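Local coordinates for phosphatase (Thermotoga maritima, PDB 1NF2), which is probably a magnesium-dependent phosphatase of the haloacid dehalogenase (HAD) superfamily, with a separate substrate-binding domain beside its catalytic core, at residues L148-T153 and L182-K187; L72-V77 and E200-K205; G42-S47 and I106-Y111. One frame throughout, in Å; residues are numbered along the deposited sequence.

Contact 1: L148-T153 and L182-K187; sequences LLLIDT and LEIVPK
L148 pairs with I184 and L150 with L182 as hydrogen-bonded antiparallel pairs, and between them L149 and E183 make a non-hydrogen-bonded one. Each hydrogen-bonded pair is tied in both directions. At the first, L148 N donates to I184 O at 3.0 Å and I184 N to L148 O at 2.9 Å. At the second, L150 N reaches L182 O at 2.8 Å, and L182 N closes the ring on L150 O. Beside the middle pair, where the chains draw closer, L149 CA makes a CA-H...O contact with L182 O at 3.1 Å. The short strand axes run at 168°, close to exactly antiparallel.

L148, L150, L182 and I184 share one face. Within each of the two pairs the CB atoms meet, L150 CB standing 4.0 Å from L182 CB. There is also a diagonal touch: I184 has CG1 beside its backbone N (chi1 -65°), and the bend at chi2 (78°) brings CD1 to L150, so that the two CD1 atoms of L150 and I184 lie 3.8 Å apart. On the other face, L149 CG sits 3.5 Å from L182 O, while E183 reaches out with an extended chain to a salt bridge between OE1 and K147 NZ.

Helices 85-95 and 154-168 cover the face of L148 and I184, with I91 against both of these, and L157 against L182. Strands 102-105 and 172-178 extend the sheet beyond 148-151 and 182-186 respectively. Neighbouring inner strands of a mixed sheet, with two helices on one face and L149 and E183 on the other, belong to the alpha/beta cap domain of a Cof-type HAD phosphatase.

Contact 2: L72-V77 and E200-K205; sequences LPEEGV and ERMNWK
L72 sets CG beside its backbone N (chi1 -74°) and spreads both methyls toward helix 191-202, where R201 and M202 come to meet them. R201 bends at chi2 (-69°) and then runs straight, which brings its guanidinium over the leucine. L72 CD1 lies over the centre of one guanidinium face, 3.8 Å above the plane. The other methyl meets the methionine tip to tip: L72 CD2 is 3.2 Å from M202 CE, tighter than carbon atoms usually pack.

Farther out, E75 supplies the charge partner. Its OE1 forms a salt bridge with R201 NH2 at 3.1 Å, the carboxylate and guanidinium planes turned 44° apart rather than lying flat together. E75 is poorly ordered, so this bridge is probably not rigid. E74 OE1 comes instead to the M202 methyl, 3.9 Å from CE. M202 is backed from behind by the indole of W204, whose ring face carries M202 CB near its centre.

The backbone of 72-77 is fixed by a classic beta bulge, in which E75 and G76 both face L72; G76 N bonds to L72 O at 2.7 Å, and L72 N to G76 O at 2.8 Å. The backbone angles of G76 would press a CB against the preceding carbonyl oxygen, which accounts for glycine there. Replacing L72 with an alanine would probably bare the guanidinium face of R201 and leave the M202 methyl facing a gap. L198, from the same helix, and P61 also touch L72.

R201 thus uses its flat group in two ways: the leucine methyl packs on the face of the cation, while the poorly ordered E75 offers it a charge partner at the surface.

Contact 3: G42-S47 and I106-Y111; sequences GRMLVS and IDDVLY. With SO4 (sulfate ion), chain D.
D108 sends its carboxylate into the start of helix 45-55, where L45 N donates to OD1 at 3.1 Å. The bond uses the syn lone pair of OD1 and is noticeably bent, 139° at the hydrogen. OD1 is gripped a second time, by the hydroxyl of Y65. A second bond from V46 N to D108 OD2, 2.9 Å long, is weak, and the position of OD2 is itself uncertain because it sits too near the valine side chain. L45 crosses the carboxylate at about a right angle, its CB 3.5 Å from D108 OD1.

M44, at the N-cap position, meets the turn through its methyl. Its chain is bent at the last torsion (chi3 63°), which swings CE against the backbone, 3.3 Å from D108 O. That turn joins two strands of the hairpin: D107 and D108 both adopt left-handed backbone angles, while I106 N bonds to V109 O at 3.0 Å and V109 N answers weakly to I106 O. D108 is thereby held at the hairpin's tip, its carboxylate reaching the helix start.

At the other end of 42-47, G42 N donates to sulfate O1 at 3.0 Å, and K191 NZ holds the same ion. A side chain at G42 would collide with another sulfate oxygen. R43 NH1 forms a salt bridge with D10, one of the magnesium ligands. The sulfate probably came from the crystallisation liquor, but its setting is consistent with the phosphate site of HAD enzymes.

Placed at the N-terminal end of a helix, with L45 N and the Y65 hydroxyl on OD1, the D108 carboxylate is probably stabilised as the anion, giving the cap hairpin a polar anchor on the catalytic core.

In the fold
After the first core strands, residues 42-47 lead into helix 45-55. The turn at the edge of the core sheet is then formed by 72-77. The chain next enters the cap, where 106-111 swings back to 42-47 and closes contact 3, joining cap to core. This loop crosses that of contact 2, whose first segment lies inside it. Contact 1 follows later, closing 148-153 on 182-187 wholly within the cap; it touches the same sheet as contact 3 and is nested inside the contact 2 loop. Helix 191-202 then returns to the core, and 200-205 completes contact 2, about 30 Å between centres from contact 1.

Contact 1: L148-T153 and L182-K187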
loop_
_atom_site.group_PDB
_atom_site.type_symbol
_atom_site.label_atom_id
_atom_site.label_comp_id
_atom_site.label_asym_id
_atom_site.label_seq_id
_atom_site.Cartn_x
_atom_site.Cartn_y
_atom_site.Cartn_z
ATOM N N LEU A 148 7.603 -9.264 -6.425
ATOM C CA LEU A 148 7.700 -10.710 -6.350
ATOM C C LEU A 148 7.569 -11.068 -4.895
ATOM O O LEU A 148 7.934 -10.287 -4.018
ATOM C CB LEU A 148 9.064 -11.178 -6.884
ATOM C CG LEU A 148 9.286 -10.824 -8.356
ATOM C CD1 LEU A 148 10.732 -11.103 -8.760
ATOM C CD2 LEU A 148 8.322 -11.616 -9.214
ATOM N N LEU A 149 7.040 -12.251 -4.636
ATOM C CA LEU A 149 6.868 -12.694 -3.271
ATOM C C LEU A 149 7.174 -14.177 -3.182
ATOM O O LEU A 149 6.703 -14.964 -3.998
ATOM C CB LEU A 149 5.433 -12.415 -2.812
ATOM C CG LEU A 149 5.098 -12.688 -1.344
ATOM C CD1 LEU A 149 3.827 -11.948 -0.969
ATOM C CD2 LEU A 149 4.942 -14.180 -1.112
ATOM N N LEU A 150 7.984 -14.547 -2.197
ATOM C CA LEU A 150 8.329 -15.943 -1.984
ATOM C C LEU A 150 7.657 -16.404 -0.704
ATOM O O LEU A 150 7.596 -15.660 0.275
ATOM C CB LEU A 150 9.843 -16.123 -1.850
ATOM C CG LEU A 150 10.669 -16.175 -3.140
ATOM C CD1 LEU A 150 10.557 -14.860 -3.889
ATOM C CD2 LEU A 150 12.116 -16.481 -2.785
ATOM N N ILE A 151 7.161 -17.633 -0.716
ATOM C CA ILE A 151 6.495 -18.192 0.449
ATOM C C ILE A 151 7.152 -19.513 0.856
ATOM O O ILE A 151 7.208 -20.461 0.071
ATOM C CB ILE A 151 4.981 -18.392 0.156
ATOM C CG1 ILE A 151 4.348 -19.321 1.192
ATOM C CG2 ILE A 151 4.792 -18.919 -1.255
ATOM C CD1 ILE A 151 4.296 -18.756 2.576
ATOM N N ASP A 152 7.669 -19.554 2.083
ATOM C CA ASP A 152 8.316 -20.753 2.599
ATOM C C ASP A 152 8.299 -20.723 4.125
ATOM O O ASP A 152 7.804 -19.770 4.730
ATOM C CB ASP A 152 9.764 -20.839 2.096
ATOM C CG ASP A 152 10.229 -22.279 1.882
ATOM O OD1 ASP A 152 10.262 -23.056 2.867
ATOM O OD2 ASP A 152 10.555 -22.636 0.726
ATOM N N THR A 153 8.834 -21.772 4.743
ATOM C CA THR A 153 8.885 -21.853 6.194
ATOM C C THR A 153 9.736 -20.687 6.676
ATOM O O THR A 153 10.648 -20.250 5.976
ATOM C CB THR A 153 9.529 -23.173 6.667
ATOM O OG1 THR A 153 10.955 -23.069 6.587
ATOM C CG2 THR A 153 9.069 -24.330 5.790
ATOM N N LEU A 182 8.226 -13.333 1.937
ATOM C CA LEU A 182 9.417 -12.571 1.554
ATOM C C LEU A 182 9.017 -11.750 0.336
ATOM O O LEU A 182 8.510 -12.298 -0.649
ATOM C CB LEU A 182 10.551 -13.524 1.163
ATOM C CG LEU A 182 12.007 -13.127 1.429
ATOM C CD1 LEU A 182 12.907 -14.014 0.581
ATOM C CD2 LEU A 182 12.252 -11.665 1.105
ATOM N N GLU A 183 9.247 -10.445 0.395
ATOM C CA GLU A 183 8.877 -9.573 -0.712
ATOM C C GLU A 183 10.057 -8.901 -1.391
ATOM O O GLU A 183 11.033 -8.541 -0.740
ATOM C CB GLU A 183 7.928 -8.473 -0.230
ATOM C CG GLU A 183 6.584 -8.951 0.279
ATOM C CD GLU A 183 5.640 -7.789 0.587
ATOM O OE1 GLU A 183 5.331 -7.003 -0.336
ATOM O OE2 GLU A 183 5.213 -7.659 1.750
ATOM N N ILE A 184 9.947 -8.739 -2.705
ATOM C CA ILE A 184 10.959 -8.061 -3.508
ATOM C C ILE A 184 10.202 -6.956 -4.228
ATOM O O ILE A 184 9.288 -7.238 -5.007
ATOM C CB ILE A 184 11.595 -8.987 -4.574
ATOM C CG1 ILE A 184 12.367 -10.125 -3.906
ATOM C CG2 ILE A 184 12.553 -8.190 -5.436
ATOM C CD1 ILE A 184 11.510 -11.215 -3.386
ATOM N N VAL A 185 10.578 -5.704 -3.977
ATOM C CA VAL A 185 9.893 -4.570 -4.594
ATOM C C VAL A 185 10.832 -3.520 -5.184
ATOM O O VAL A 185 12.033 -3.498 -4.884
ATOM C CB VAL A 185 8.974 -3.873 -3.563
ATOM C CG1 VAL A 185 7.910 -4.860 -3.065
ATOM C CG2 VAL A 185 9.813 -3.340 -2.393
ATOM N N PRO A 186 10.288 -2.618 -6.025
ATOM C CA PRO A 186 11.114 -1.581 -6.637
ATOM C C PRO A 186 11.914 -0.861 -5.568
ATOM O O PRO A 186 11.413 -0.587 -4.480
ATOM C CB PRO A 186 10.093 -0.696 -7.331
ATOM C CG PRO A 186 9.062 -1.697 -7.765
ATOM C CD PRO A 186 8.899 -2.520 -6.507
ATOM N N LYS A 187 13.166 -0.575 -5.891
ATOM C CA LYS A 187 14.079 0.080 -4.978
ATOM C C LYS A 187 13.473 1.177 -4.117
ATOM O O LYS A 187 12.739 0.891 -3.167
ATOM C CB LYS A 187 15.272 0.636 -5.750
ATOM C CG LYS A 187 16.478 0.912 -4.883
ATOM C CD LYS A 187 16.926 -0.345 -4.167
ATOM C CE LYS A 187 18.427 -0.330 -3.950
ATOM N NZ LYS A 187 18.872 0.887 -3.230
#

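Contact 2: L72-V77 and E200-K205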
loop_
_atom_site.group_PDB
_atom_site.type_symbol
_atom_site.label_atom_id
_atom_site.label_comp_id
_atom_site.label_asym_id
_atom_site.label_seq_id
_atom_site.Cartn_x
_atom_site.Cartn_y
_atom_site.Cartn_z
ATOM N N LEU A 72 -5.542 8.330 -10.393
ATOM C CA LEU A 72 -6.484 9.453 -10.378
ATOM C C LEU A 72 -7.760 8.972 -11.055
ATOM O O LEU A 72 -7.714 8.399 -12.146
ATOM C CB LEU A 72 -5.936 10.669 -11.143
ATOM C CG LEU A 72 -4.830 11.471 -10.457
ATOM C CD1 LEU A 72 -4.488 12.708 -11.282
ATOM C CD2 LEU A 72 -5.294 11.880 -9.072
ATOM N N PRO A 73 -8.918 9.195 -10.411
ATOM C CA PRO A 73 -10.222 8.784 -10.940
ATOM C C PRO A 73 -10.413 9.089 -12.425
ATOM O O PRO A 73 -11.015 8.306 -13.157
ATOM C CB PRO A 73 -11.201 9.556 -10.063
ATOM C CG PRO A 73 -10.489 9.596 -8.736
ATOM C CD PRO A 73 -9.080 9.954 -9.154
ATOM N N GLU A 74 -9.886 10.223 -12.870
ATOM C CA GLU A 74 -10.037 10.623 -14.263
ATOM C C GLU A 74 -8.929 10.137 -15.201
ATOM O O GLU A 74 -9.212 9.518 -16.225
ATOM C CB GLU A 74 -10.166 12.152 -14.358
ATOM C CG GLU A 74 -8.920 12.962 -13.967
ATOM C CD GLU A 74 -8.678 13.061 -12.462
ATOM O OE1 GLU A 74 -7.833 13.896 -12.061
ATOM O OE2 GLU A 74 -9.317 12.317 -11.684
ATOM N N GLU A 75 -7.679 10.411 -14.842
ATOM C CA GLU A 75 -6.518 10.035 -15.652
ATOM C C GLU A 75 -6.168 8.548 -15.576
ATOM O O GLU A 75 -5.666 7.969 -16.541
ATOM C CB GLU A 75 -5.288 10.831 -15.204
ATOM C CG GLU A 75 -5.585 12.186 -14.578
ATOM C CD GLU A 75 -5.924 13.253 -15.597
ATOM O OE1 GLU A 75 -6.302 14.369 -15.181
ATOM O OE2 GLU A 75 -5.808 12.979 -16.810
ATOM N N GLY A 76 -6.425 7.938 -14.423
ATOM C CA GLY A 76 -6.081 6.541 -14.233
ATOM C C GLY A 76 -4.722 6.515 -13.553
ATOM O O GLY A 76 -4.422 7.395 -12.743
ATOM N N VAL A 77 -3.892 5.528 -13.883
ATOM C CA VAL A 77 -2.562 5.419 -13.288
ATOM C C VAL A 77 -1.599 6.427 -13.906
ATOM O O VAL A 77 -1.379 6.419 -15.116
ATOM C CB VAL A 77 -1.988 3.996 -13.472
ATOM C CG1 VAL A 77 -0.552 3.927 -12.947
ATOM C CG2 VAL A 77 -2.866 2.988 -12.735
ATOM N N GLU A 200 2.645 17.476 -6.411
ATOM C CA GLU A 200 3.169 18.257 -7.523
ATOM C C GLU A 200 2.168 18.257 -8.679
ATOM O O GLU A 200 1.914 19.283 -9.306
ATOM C CB GLU A 200 4.498 17.662 -7.989
ATOM C CG GLU A 200 5.674 18.581 -7.763
ATOM C CD GLU A 200 5.586 19.816 -8.619
ATOM O OE1 GLU A 200 6.309 20.790 -8.336
ATOM O OE2 GLU A 200 4.796 19.805 -9.587
ATOM N N ARG A 201 1.602 17.089 -8.944
ATOM C CA ARG A 201 0.631 16.901 -10.010
ATOM C C ARG A 201 -0.639 17.739 -9.792
ATOM O O ARG A 201 -1.079 18.471 -10.687
ATOM C CB ARG A 201 0.246 15.422 -10.066
ATOM C CG ARG A 201 -0.170 14.905 -11.425
ATOM C CD ARG A 201 -1.486 15.462 -11.907
ATOM N NE ARG A 201 -1.862 14.849 -13.175
ATOM C CZ ARG A 201 -2.937 15.182 -13.880
ATOM N NH1 ARG A 201 -3.756 16.136 -13.443
ATOM N NH2 ARG A 201 -3.196 14.554 -15.020
ATOM N N MET A 202 -1.225 17.606 -8.600
ATOM C CA MET A 202 -2.464 18.290 -8.239
ATOM C C MET A 202 -2.272 19.730 -7.768
ATOM O O MET A 202 -3.232 20.496 -7.664
ATOM C CB MET A 202 -3.190 17.485 -7.155
ATOM C CG MET A 202 -4.564 16.999 -7.570
ATOM S SD MET A 202 -4.573 16.079 -9.077
ATOM C CE MET A 202 -5.912 15.027 -8.832
ATOM N N ASN A 203 -1.027 20.087 -7.487
ATOM C CA ASN A 203 -0.679 21.420 -7.020
ATOM C C ASN A 203 -1.138 21.666 -5.572
ATOM O O ASN A 203 -1.562 22.769 -5.227
ATOM C CB ASN A 203 -1.274 22.478 -7.954
ATOM C CG ASN A 203 -0.513 23.786 -7.912
ATOM O OD1 ASN A 203 -0.922 24.771 -8.520
ATOM N ND2 ASN A 203 0.608 23.800 -7.196
ATOM N N TRP A 204 -1.060 20.625 -4.738
ATOM C CA TRP A 204 -1.420 20.735 -3.323
ATOM C C TRP A 204 -0.265 21.472 -2.676
ATOM O O TRP A 204 0.842 21.484 -3.204
ATOM C CB TRP A 204 -1.426 19.379 -2.590
ATOM C CG TRP A 204 -2.329 18.283 -3.035
ATOM C CD1 TRP A 204 -2.149 16.935 -2.811
ATOM C CD2 TRP A 204 -3.575 18.411 -3.688
ATOM N NE1 TRP A 204 -3.217 16.223 -3.286
ATOM C CE2 TRP A 204 -4.112 17.109 -3.832
ATOM C CE3 TRP A 204 -4.303 19.499 -4.170
ATOM C CZ2 TRP A 204 -5.332 16.872 -4.432
ATOM C CZ3 TRP A 204 -5.511 19.262 -4.766
ATOM C CH2 TRP A 204 -6.015 17.960 -4.894
ATOM N N LYS A 205 -0.514 22.064 -1.520
ATOM C CA LYS A 205 0.561 22.692 -0.779
ATOM C C LYS A 205 0.534 21.909 0.532
ATOM O O LYS A 205 -0.523 21.453 0.955
ATOM C CB LYS A 205 0.327 24.202 -0.588
ATOM C CG LYS A 205 -0.816 24.631 0.310
ATOM C CD LYS A 205 -0.994 26.152 0.197
ATOM C CE LYS A 205 -1.899 26.736 1.281
ATOM N NZ LYS A 205 -1.226 26.808 2.611
#

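Contact 3: G42-S47 and I106-Y111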
loop_
_atom_site.group_PDB
_atom_site.type_symbol
_atom_site.label_atom_id
_atom_site.label_comp_id
_atom_site.label_asym_id
_atom_site.label_seq_id
_atom_site.Cartn_x
_atom_site.Cartn_y
_atom_site.Cartn_z
ATOM N N GLY A 42 -0.955 -0.418 1.135
ATOM C CA GLY A 42 0.098 -1.304 0.679
ATOM C C GLY A 42 -0.532 -2.401 -0.163
ATOM O O GLY A 42 0.164 -3.178 -0.818
ATOM N N ARG A 43 -1.864 -2.449 -0.157
ATOM C CA ARG A 43 -2.621 -3.454 -0.905
ATOM C C ARG A 43 -2.633 -3.163 -2.408
ATOM O O ARG A 43 -2.214 -2.090 -2.843
ATOM C CB ARG A 43 -4.064 -3.525 -0.373
ATOM C CG ARG A 43 -4.149 -3.602 1.154
ATOM C CD ARG A 43 -5.588 -3.696 1.665
ATOM N NE ARG A 43 -6.053 -5.075 1.721
ATOM C CZ ARG A 43 -6.046 -5.831 2.817
ATOM N NH1 ARG A 43 -5.603 -5.344 3.966
ATOM N NH2 ARG A 43 -6.474 -7.083 2.757
ATOM N N MET A 44 -3.101 -4.135 -3.192
ATOM C CA MET A 44 -3.185 -4.005 -4.646
ATOM C C MET A 44 -4.082 -2.812 -5.008
ATOM O O MET A 44 -4.864 -2.349 -4.181
ATOM C CB MET A 44 -3.767 -5.292 -5.264
ATOM C CG MET A 44 -2.959 -6.576 -5.025
ATOM S SD MET A 44 -3.755 -8.095 -5.675
ATOM C CE MET A 44 -3.764 -7.712 -7.307
ATOM N N LEU A 45 -3.977 -2.320 -6.240
ATOM C CA LEU A 45 -4.794 -1.185 -6.666
ATOM C C LEU A 45 -6.270 -1.577 -6.691
ATOM O O LEU A 45 -7.128 -0.836 -6.209
ATOM C CB LEU A 45 -4.375 -0.716 -8.061
ATOM C CG LEU A 45 -4.663 0.717 -8.543
ATOM C CD1 LEU A 45 -5.197 0.651 -9.963
ATOM C CD2 LEU A 45 -5.643 1.439 -7.641
ATOM N N VAL A 46 -6.564 -2.739 -7.267
ATOM C CA VAL A 46 -7.937 -3.215 -7.349
ATOM C C VAL A 46 -8.566 -3.391 -5.976
ATOM O O VAL A 46 -9.728 -3.036 -5.775
ATOM C CB VAL A 46 -8.040 -4.560 -8.108
ATOM C CG1 VAL A 46 -7.940 -4.316 -9.590
ATOM C CG2 VAL A 46 -6.947 -5.512 -7.645
ATOM N N SER A 47 -7.804 -3.937 -5.034
ATOM C CA SER A 47 -8.314 -4.143 -3.686
ATOM C C SER A 47 -8.669 -2.805 -3.049
ATOM O O SER A 47 -9.681 -2.681 -2.352
ATOM C CB SER A 47 -7.271 -4.852 -2.818
ATOM O OG SER A 47 -6.903 -6.103 -3.376
ATOM N N ILE A 106 1.558 -8.742 -11.564
ATOM C CA ILE A 106 1.696 -8.178 -12.900
ATOM C C ILE A 106 0.443 -7.464 -13.386
ATOM O O ILE A 106 -0.602 -8.085 -13.577
ATOM C CB ILE A 106 2.045 -9.290 -13.907
ATOM C CG1 ILE A 106 3.365 -9.947 -13.495
ATOM C CG2 ILE A 106 2.103 -8.725 -15.318
ATOM C CD1 ILE A 106 3.652 -11.223 -14.237
ATOM N N ASP A 107 0.562 -6.160 -13.608
ATOM C CA ASP A 107 -0.563 -5.365 -14.076
ATOM C C ASP A 107 -1.786 -5.534 -13.190
ATOM O O ASP A 107 -2.908 -5.675 -13.674
ATOM C CB ASP A 107 -0.908 -5.733 -15.516
ATOM C CG ASP A 107 -0.442 -4.686 -16.498
ATOM O OD1 ASP A 107 -1.045 -3.592 -16.514
ATOM O OD2 ASP A 107 0.532 -4.949 -17.239
ATOM N N ASP A 108 -1.544 -5.546 -11.884
ATOM C CA ASP A 108 -2.604 -5.660 -10.891
ATOM C C ASP A 108 -3.303 -7.013 -10.811
ATOM O O ASP A 108 -4.493 -7.087 -10.510
ATOM C CB ASP A 108 -3.632 -4.547 -11.118
ATOM C CG ASP A 108 -4.140 -3.957 -9.823
ATOM O OD1 ASP A 108 -3.372 -3.949 -8.836
ATOM O OD2 ASP A 108 -5.296 -3.489 -9.795
ATOM N N VAL A 109 -2.554 -8.081 -11.078
ATOM C CA VAL A 109 -3.083 -9.443 -10.996
ATOM C C VAL A 109 -2.023 -10.322 -10.332
ATOM O O VAL A 109 -0.849 -10.270 -10.699
ATOM C CB VAL A 109 -3.415 -10.025 -12.396
ATOM C CG1 VAL A 109 -3.954 -11.450 -12.257
ATOM C CG2 VAL A 109 -4.443 -9.148 -13.096
ATOM N N LEU A 110 -2.428 -11.107 -9.340
ATOM C CA LEU A 110 -1.488 -11.976 -8.643
ATOM C C LEU A 110 -1.417 -13.306 -9.378
ATOM O O LEU A 110 -2.446 -13.945 -9.614
ATOM C CB LEU A 110 -1.940 -12.231 -7.200
ATOM C CG LEU A 110 -0.867 -12.455 -6.126
ATOM C CD1 LEU A 110 -1.518 -13.076 -4.901
ATOM C CD2 LEU A 110 0.238 -13.354 -6.636
ATOM N N TYR A 111 -0.203 -13.709 -9.747
ATOM C CA TYR A 111 0.021 -14.974 -10.443
ATOM C C TYR A 111 0.912 -15.861 -9.582
ATOM O O TYR A 111 1.741 -15.369 -8.820
ATOM C CB TYR A 111 0.730 -14.744 -11.781
ATOM C CG TYR A 111 -0.086 -14.043 -12.840
ATOM C CD1 TYR A 111 -0.844 -14.765 -13.756
ATOM C CD2 TYR A 111 -0.075 -12.652 -12.944
ATOM C CE1 TYR A 111 -1.568 -14.118 -14.757
ATOM C CE2 TYR A 111 -0.795 -11.996 -13.935
ATOM C CZ TYR A 111 -1.536 -12.732 -14.837
ATOM O OH TYR A 111 -2.242 -12.077 -15.824
HETATM S S SO4 D . -0.080 -0.894 4.921
HETATM O O1 SO4 D . -1.151 -0.297 4.124
HETATM O O2 SO4 D . 0.502 -2.011 4.170
HETATM O O3 SO4 D . 0.930 0.142 5.185
HETATM O O4 SO4 D . -0.596 -1.424 6.188
#